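Local structure of Low molecular weight protein-tyrosine-phosphatase ptpA (Staphylococcus aureus, 3ROF) at residues I17-M22 against P54-T59; S43-S48 against E76-D82. The protein removes phosphate from phosphotyrosine residues of proteins and probably acts as a secreted effector that counteracts host defences during infection. All blocks are in the same frame, centred on the assembly; numbering follows the deposited sequence. Where two conformers were deposited one is given.

Interaction 1 joins the end of the phosphate-binding loop and the start of helix 19-33 to the start of helix 57-65; interaction 2 joins the end of strand 39-45, an outermost strand of the parallel four-stranded sheet, to a loop that comes before strand 86-89. Their centres lie about 15 Å apart. Along the chain the segments alternate: 17-22, 43-48, 54-59, 76-82; helix 19-33, strand 39-45 and helix 57-65 follow one another. The two contacts meet where Ser-20 OG lies 3.3 Å from Arg-44 O. Both lie beside the phosphate-binding loop, interaction 1 at the helix that follows it and interaction 2 at strand 39-45, next to strand 7-13, which ends at the probable nucleophile Cys-13.

Interaction 1. Residues I17-M22 against P54-T59; sequences ICRSPM and PPHEGT. With PO4 (phosphate ion), chain C.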
loop_
_atom_site.group_PDB
_atom_site.type_symbol
_atom_site.label_atom_id
_atom_site.label_comp_id
_atom_site.label_asym_id
_atom_site.label_seq_id
_atom_site.Cartn_x
_atom_site.Cartn_y
_atom_site.Cartn_z
ATOM N N ILE A 17 0.132 -1.833 -9.959
ATOM C CA ILE A 17 1.388 -1.947 -10.672
ATOM C C ILE A 17 2.384 -0.859 -10.313
ATOM O O ILE A 17 3.584 -1.115 -10.433
ATOM C CB ILE A 17 1.186 -2.077 -12.215
ATOM C CG1 ILE A 17 0.306 -0.945 -12.776
ATOM C CG2 ILE A 17 0.641 -3.431 -12.563
ATOM C CD1 ILE A 17 0.400 -0.812 -14.272
ATOM N N CYS A 18 1.932 0.320 -9.888
ATOM C CA CYS A 18 2.893 1.406 -9.638
ATOM C C CYS A 18 2.970 1.703 -8.149
ATOM O O CYS A 18 3.992 1.392 -7.492
ATOM C CB CYS A 18 2.541 2.674 -10.407
ATOM S SG CYS A 18 2.541 2.461 -12.214
ATOM N N ARG A 19 1.956 2.330 -7.592
ATOM C CA ARG A 19 2.049 2.887 -6.231
ATOM C C ARG A 19 2.012 1.862 -5.123
ATOM O O ARG A 19 2.897 1.816 -4.270
ATOM C CB ARG A 19 0.953 3.931 -6.003
ATOM C CG ARG A 19 1.146 5.186 -6.829
ATOM C CD ARG A 19 -0.093 6.082 -6.911
ATOM N NE ARG A 19 -1.116 5.431 -7.684
ATOM C CZ ARG A 19 -2.359 5.849 -7.800
ATOM N NH1 ARG A 19 -2.715 6.991 -7.223
ATOM N NH2 ARG A 19 -3.248 5.145 -8.498
ATOM N N SER A 20 0.969 1.031 -5.086
ATOM C CA SER A 20 0.866 0.114 -3.966
ATOM C C SER A 20 1.953 -0.962 -3.967
ATOM O O SER A 20 2.377 -1.338 -2.886
ATOM C CB SER A 20 -0.542 -0.464 -3.807
ATOM O OG SER A 20 -0.964 -1.269 -4.901
ATOM N N PRO A 21 2.453 -1.463 -5.120
ATOM C CA PRO A 21 3.575 -2.384 -5.013
ATOM C C PRO A 21 4.808 -1.686 -4.444
ATOM O O PRO A 21 5.581 -2.277 -3.686
ATOM C CB PRO A 21 3.810 -2.857 -6.470
ATOM C CG PRO A 21 2.468 -2.691 -7.112
ATOM C CD PRO A 21 1.929 -1.397 -6.508
ATOM N N MET A 22 5.038 -0.436 -4.859
ATOM C CA MET A 22 6.187 0.261 -4.337
ATOM C C MET A 22 6.107 0.377 -2.806
ATOM O O MET A 22 7.077 0.114 -2.081
ATOM C CB MET A 22 6.324 1.661 -4.963
ATOM C CG MET A 22 7.668 2.229 -4.685
ATOM S SD MET A 22 7.869 3.989 -5.057
ATOM C CE MET A 22 7.549 4.037 -6.815
ATOM N N PRO A 54 3.906 -8.406 -12.936
ATOM C CA PRO A 54 4.877 -7.740 -12.068
ATOM C C PRO A 54 4.620 -6.239 -12.035
ATOM O O PRO A 54 3.846 -5.698 -12.826
ATOM C CB PRO A 54 6.221 -8.089 -12.715
ATOM C CG PRO A 54 5.864 -8.273 -14.182
ATOM C CD PRO A 54 4.479 -8.833 -14.224
ATOM N N PRO A 55 5.306 -5.545 -11.118
ATOM C CA PRO A 55 5.125 -4.095 -11.056
ATOM C C PRO A 55 5.575 -3.424 -12.355
ATOM O O PRO A 55 6.367 -3.928 -13.147
ATOM C CB PRO A 55 6.015 -3.686 -9.858
ATOM C CG PRO A 55 6.107 -4.929 -9.011
ATOM C CD PRO A 55 6.177 -6.040 -10.042
ATOM N N HIS A 56 5.097 -2.211 -12.547
ATOM C CA HIS A 56 5.515 -1.333 -13.632
ATOM C C HIS A 56 7.020 -1.194 -13.608
ATOM O O HIS A 56 7.654 -1.146 -12.551
ATOM C CB HIS A 56 4.830 0.004 -13.446
ATOM C CG HIS A 56 4.931 0.956 -14.590
ATOM N ND1 HIS A 56 6.082 1.617 -14.945
ATOM C CD2 HIS A 56 3.969 1.414 -15.431
ATOM C CE1 HIS A 56 5.836 2.418 -15.963
ATOM N NE2 HIS A 56 4.566 2.307 -16.288
ATOM N N GLU A 57 7.604 -1.066 -14.788
ATOM C CA GLU A 57 9.027 -0.805 -14.930
ATOM C C GLU A 57 9.504 0.302 -14.018
ATOM O O GLU A 57 10.586 0.178 -13.421
ATOM C CB GLU A 57 9.344 -0.475 -16.402
ATOM C CG GLU A 57 10.707 0.072 -16.645
ATOM C CD GLU A 57 11.039 0.285 -18.110
ATOM O OE1 GLU A 57 10.590 -0.510 -18.966
ATOM O OE2 GLU A 57 11.801 1.227 -18.384
ATOM N N GLY A 58 8.780 1.405 -13.920
ATOM C CA GLY A 58 9.245 2.511 -13.079
ATOM C C GLY A 58 9.364 2.152 -11.610
ATOM O O GLY A 58 10.258 2.651 -10.919
ATOM N N THR A 59 8.439 1.312 -11.116
ATOM C CA THR A 59 8.498 0.863 -9.728
ATOM C C THR A 59 9.628 -0.137 -9.559
ATOM O O THR A 59 10.398 -0.051 -8.604
ATOM C CB THR A 59 7.158 0.308 -9.272
ATOM O OG1 THR A 59 6.287 1.437 -9.131
ATOM C CG2 THR A 59 7.276 -0.458 -7.976
HETATM P P PO4 C . -1.157 2.421 -9.988
HETATM O O1 PO4 C . -0.309 3.120 -8.958
HETATM O O2 PO4 C . -2.635 2.654 -9.773
HETATM O O3 PO4 C . -0.753 2.986 -11.388
HETATM O O4 PO4 C . -0.824 0.950 -10.077
#
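Ile-17 hands its carbonyl oxygen to the backbone N of His-56, an O-to-N distance of 2.8 Å, while its CD1 lies at the edge of the imidazole. The SG of Cys-18 packs 3.6 Å from His-56 CB and meets the ring obliquely, and the Cys-18 carbonyl O takes a hydrogen bond from Thr-59 OG1 at 2.8 Å. With OG1 beside its own backbone N (chi1 -72°), Thr-59 turns its hydroxyl to Cys-18 and its methyl to Met-22. Arg-19 points away from 54-59 and sets its guanidinium edge against a phosphate ion, probably from the crystallisation liquor, held in the loop: NE reaches O1 almost straight (176°) and NH2 reaches O2, while its NH1 bonds Asp-91 and Val-123 O. Pro-21 CB rests on Pro-55 CG at 4.0 Å, and Met-22 brings CE to within 3.7 Å of Thr-59 OG1. Across the way His-56 caps its helix, ND1 accepting from Gly-58 N in the ring plane, which fixes the ring's rotation. The backbone N atoms of Ile-17, Cys-18 and Arg-19 all point at the phosphate while two carbonyls face 54-59; this polarity probably suits the loop to hold a phosphoryl group beside the probable nucleophile Cys-13.

Interaction 2. Residues S43-S48 against E76-D82; sequences SRGTGS and ELFEATD. With PO4 (phosphate ion), chain D.
Glu-76 meets segment 43-48 with both backbone and side chain. Its carbonyl O accepts from Gly-45 N at 2.9 Å, and its OE1 sits over one face of the Arg-44 guanidinium, 3.4 Å from NH1, a salt bridge of charge alone because no N-H points at it. OE1 also lies 2.5 Å from O4 of a phosphate ion, so close that one of the two acid groups probably holds a proton. Water 1 accepts from Ser-43 N and lies within hydrogen-bonding distance of Glu-76 OE2 and phosphate O3. Leu-77 bridges Gly-45 through the backbone, and its CD1 swings back to lie 3.6 Å from Thr-46 O. Phe-78 closes the bridge, its N donating to Gly-45 O at 2.9 Å; its ring edge takes Arg-44 CB, and Asp-82 CB sits over the centre of one face. The type I turn from Glu-79 to Asp-82 brings the aspartate round to Arg-44, a salt bridge in which NE donates to OD2 at 2.9 Å, somewhat bent (145°), from above the carboxylate plane. Glu-79 N reaches that oxygen from the opposite face, so two donors grip it. A bend at chi2 (-66°) turns the arginine so that CD passes 3.3 Å from Leu-77 O and NE comes to Asp-82; NH1 bonds Ser-43 O in the guanidinium plane and both terminal nitrogens hold the phosphate, which His-42 also binds. Water 2 links NH2 to Asp-82 OD1. Here a single beta bridge and a salt-bridge network fasten a loop to the end of an outermost strand, 39-45, in the parallel alpha/beta fold of the low molecular weight tyrosine phosphatases.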
loop_
_atom_site.group_PDB
_atom_site.type_symbol
_atom_site.label_atom_id
_atom_site.label_comp_id
_atom_site.label_asym_id
_atom_site.label_seq_id
_atom_site.Cartn_x
_atom_site.Cartn_y
_atom_site.Cartn_z
ATOM N N SER A 43 -0.813 -5.892 -1.130
ATOM C CA SER A 43 -1.292 -4.815 -1.969
ATOM C C SER A 43 -2.381 -5.309 -2.915
ATOM O O SER A 43 -2.414 -6.496 -3.286
ATOM C CB SER A 43 -0.149 -4.166 -2.746
ATOM O OG SER A 43 0.466 -5.069 -3.646
ATOM N N ARG A 44 -3.236 -4.361 -3.317
ATOM C CA ARG A 44 -4.322 -4.629 -4.228
ATOM C C ARG A 44 -4.504 -3.416 -5.121
ATOM O O ARG A 44 -4.142 -2.291 -4.755
ATOM C CB ARG A 44 -5.631 -4.864 -3.467
ATOM C CG ARG A 44 -5.706 -6.057 -2.546
ATOM C CD ARG A 44 -5.638 -7.351 -3.317
ATOM N NE ARG A 44 -5.937 -8.533 -2.493
ATOM C CZ ARG A 44 -5.027 -9.213 -1.825
ATOM N NH1 ARG A 44 -3.757 -8.814 -1.799
ATOM N NH2 ARG A 44 -5.398 -10.281 -1.117
ATOM N N GLY A 45 -5.196 -3.663 -6.241
ATOM C CA GLY A 45 -5.611 -2.617 -7.145
ATOM C C GLY A 45 -7.117 -2.718 -7.360
ATOM O O GLY A 45 -7.616 -3.794 -7.634
ATOM N N THR A 46 -7.830 -1.612 -7.187
ATOM C CA THR A 46 -9.272 -1.670 -7.379
ATOM C C THR A 46 -9.656 -2.015 -8.811
ATOM O O THR A 46 -10.733 -2.547 -9.045
ATOM C CB THR A 46 -9.937 -0.374 -6.988
ATOM O OG1 THR A 46 -9.526 0.669 -7.863
ATOM C CG2 THR A 46 -9.632 0.023 -5.554
ATOM N N GLY A 47 -8.790 -1.643 -9.752
ATOM C CA GLY A 47 -9.072 -1.791 -11.167
ATOM C C GLY A 47 -8.091 -2.622 -11.935
ATOM O O GLY A 47 -8.058 -2.516 -13.157
ATOM N N SER A 48 -7.342 -3.492 -11.311
ATOM C CA SER A 48 -6.389 -4.325 -12.022
ATOM C C SER A 48 -7.112 -5.232 -12.996
ATOM O O SER A 48 -7.972 -5.997 -12.594
ATOM C CB SER A 48 -5.635 -5.209 -11.043
ATOM O OG SER A 48 -4.991 -4.452 -10.060
ATOM N N GLU A 76 -2.934 -7.911 -8.094
ATOM C CA GLU A 76 -4.083 -8.562 -7.471
ATOM C C GLU A 76 -5.238 -7.586 -7.346
ATOM O O GLU A 76 -5.047 -6.473 -6.919
ATOM C CB GLU A 76 -3.708 -9.048 -6.076
ATOM C CG GLU A 76 -2.680 -10.148 -6.077
ATOM C CD GLU A 76 -2.138 -10.424 -4.679
ATOM O OE1 GLU A 76 -2.741 -11.272 -3.958
ATOM O OE2 GLU A 76 -1.135 -9.768 -4.268
ATOM N N LEU A 77 -6.414 -8.034 -7.733
ATOM C CA LEU A 77 -7.626 -7.230 -7.677
ATOM C C LEU A 77 -8.097 -7.084 -6.249
ATOM O O LEU A 77 -8.091 -8.047 -5.477
ATOM C CB LEU A 77 -8.721 -7.921 -8.489
ATOM C CG LEU A 77 -10.025 -7.170 -8.688
ATOM C CD1 LEU A 77 -9.845 -5.958 -9.522
ATOM C CD2 LEU A 77 -11.074 -8.087 -9.281
ATOM N N PHE A 78 -8.559 -5.882 -5.896
ATOM C CA PHE A 78 -9.295 -5.675 -4.666
ATOM C C PHE A 78 -10.668 -6.327 -4.820
ATOM O O PHE A 78 -11.509 -5.819 -5.565
ATOM C CB PHE A 78 -9.423 -4.188 -4.323
ATOM C CG PHE A 78 -9.880 -3.966 -2.897
ATOM C CD1 PHE A 78 -8.981 -3.736 -1.891
ATOM C CD2 PHE A 78 -11.230 -4.114 -2.555
ATOM C CE1 PHE A 78 -9.380 -3.597 -0.572
ATOM C CE2 PHE A 78 -11.636 -3.977 -1.241
ATOM C CZ PHE A 78 -10.695 -3.717 -0.244
ATOM N N GLU A 79 -10.847 -7.466 -4.147
ATOM C CA GLU A 79 -11.987 -8.339 -4.342
ATOM C C GLU A 79 -13.214 -7.850 -3.644
ATOM O O GLU A 79 -13.147 -6.998 -2.744
ATOM C CB GLU A 79 -11.665 -9.750 -3.851
ATOM C CG GLU A 79 -10.523 -10.404 -4.582
ATOM N N ALA A 80 -14.358 -8.409 -4.038
ATOM C CA ALA A 80 -15.634 -7.996 -3.483
ATOM C C ALA A 80 -15.639 -8.132 -1.944
ATOM O O ALA A 80 -16.322 -7.373 -1.245
ATOM C CB ALA A 80 -16.748 -8.808 -4.073
ATOM N N THR A 81 -14.893 -9.101 -1.413
ATOM C CA THR A 81 -14.880 -9.382 0.011
ATOM C C THR A 81 -13.525 -9.108 0.655
ATOM O O THR A 81 -13.308 -9.483 1.789
ATOM C CB THR A 81 -15.275 -10.853 0.285
ATOM O OG1 THR A 81 -14.322 -11.725 -0.340
ATOM C CG2 THR A 81 -16.648 -11.137 -0.280
ATOM N N ASP A 82 -12.618 -8.449 -0.040
ATOM C CA ASP A 82 -11.295 -8.206 0.537
ATOM C C ASP A 82 -11.397 -7.271 1.738
ATOM O O ASP A 82 -12.140 -6.280 1.731
ATOM C CB ASP A 82 -10.348 -7.591 -0.509
ATOM C CG ASP A 82 -9.425 -8.586 -1.136
ATOM O OD1 ASP A 82 -9.287 -9.728 -0.626
ATOM O OD2 ASP A 82 -8.817 -8.250 -2.154
HETATM P P PO4 D . -2.083 -12.123 -0.528
HETATM O O1 PO4 D . -1.285 -12.932 0.465
HETATM O O2 PO4 D . -3.518 -12.540 -0.449
HETATM O O3 PO4 D . -2.120 -10.635 -0.225
HETATM O O4 PO4 D . -1.637 -12.348 -1.952
HETATM O O HOH W 1 -0.530 -8.816 -1.776
HETATM O O HOH W 2 -7.872 -11.477 -2.240
#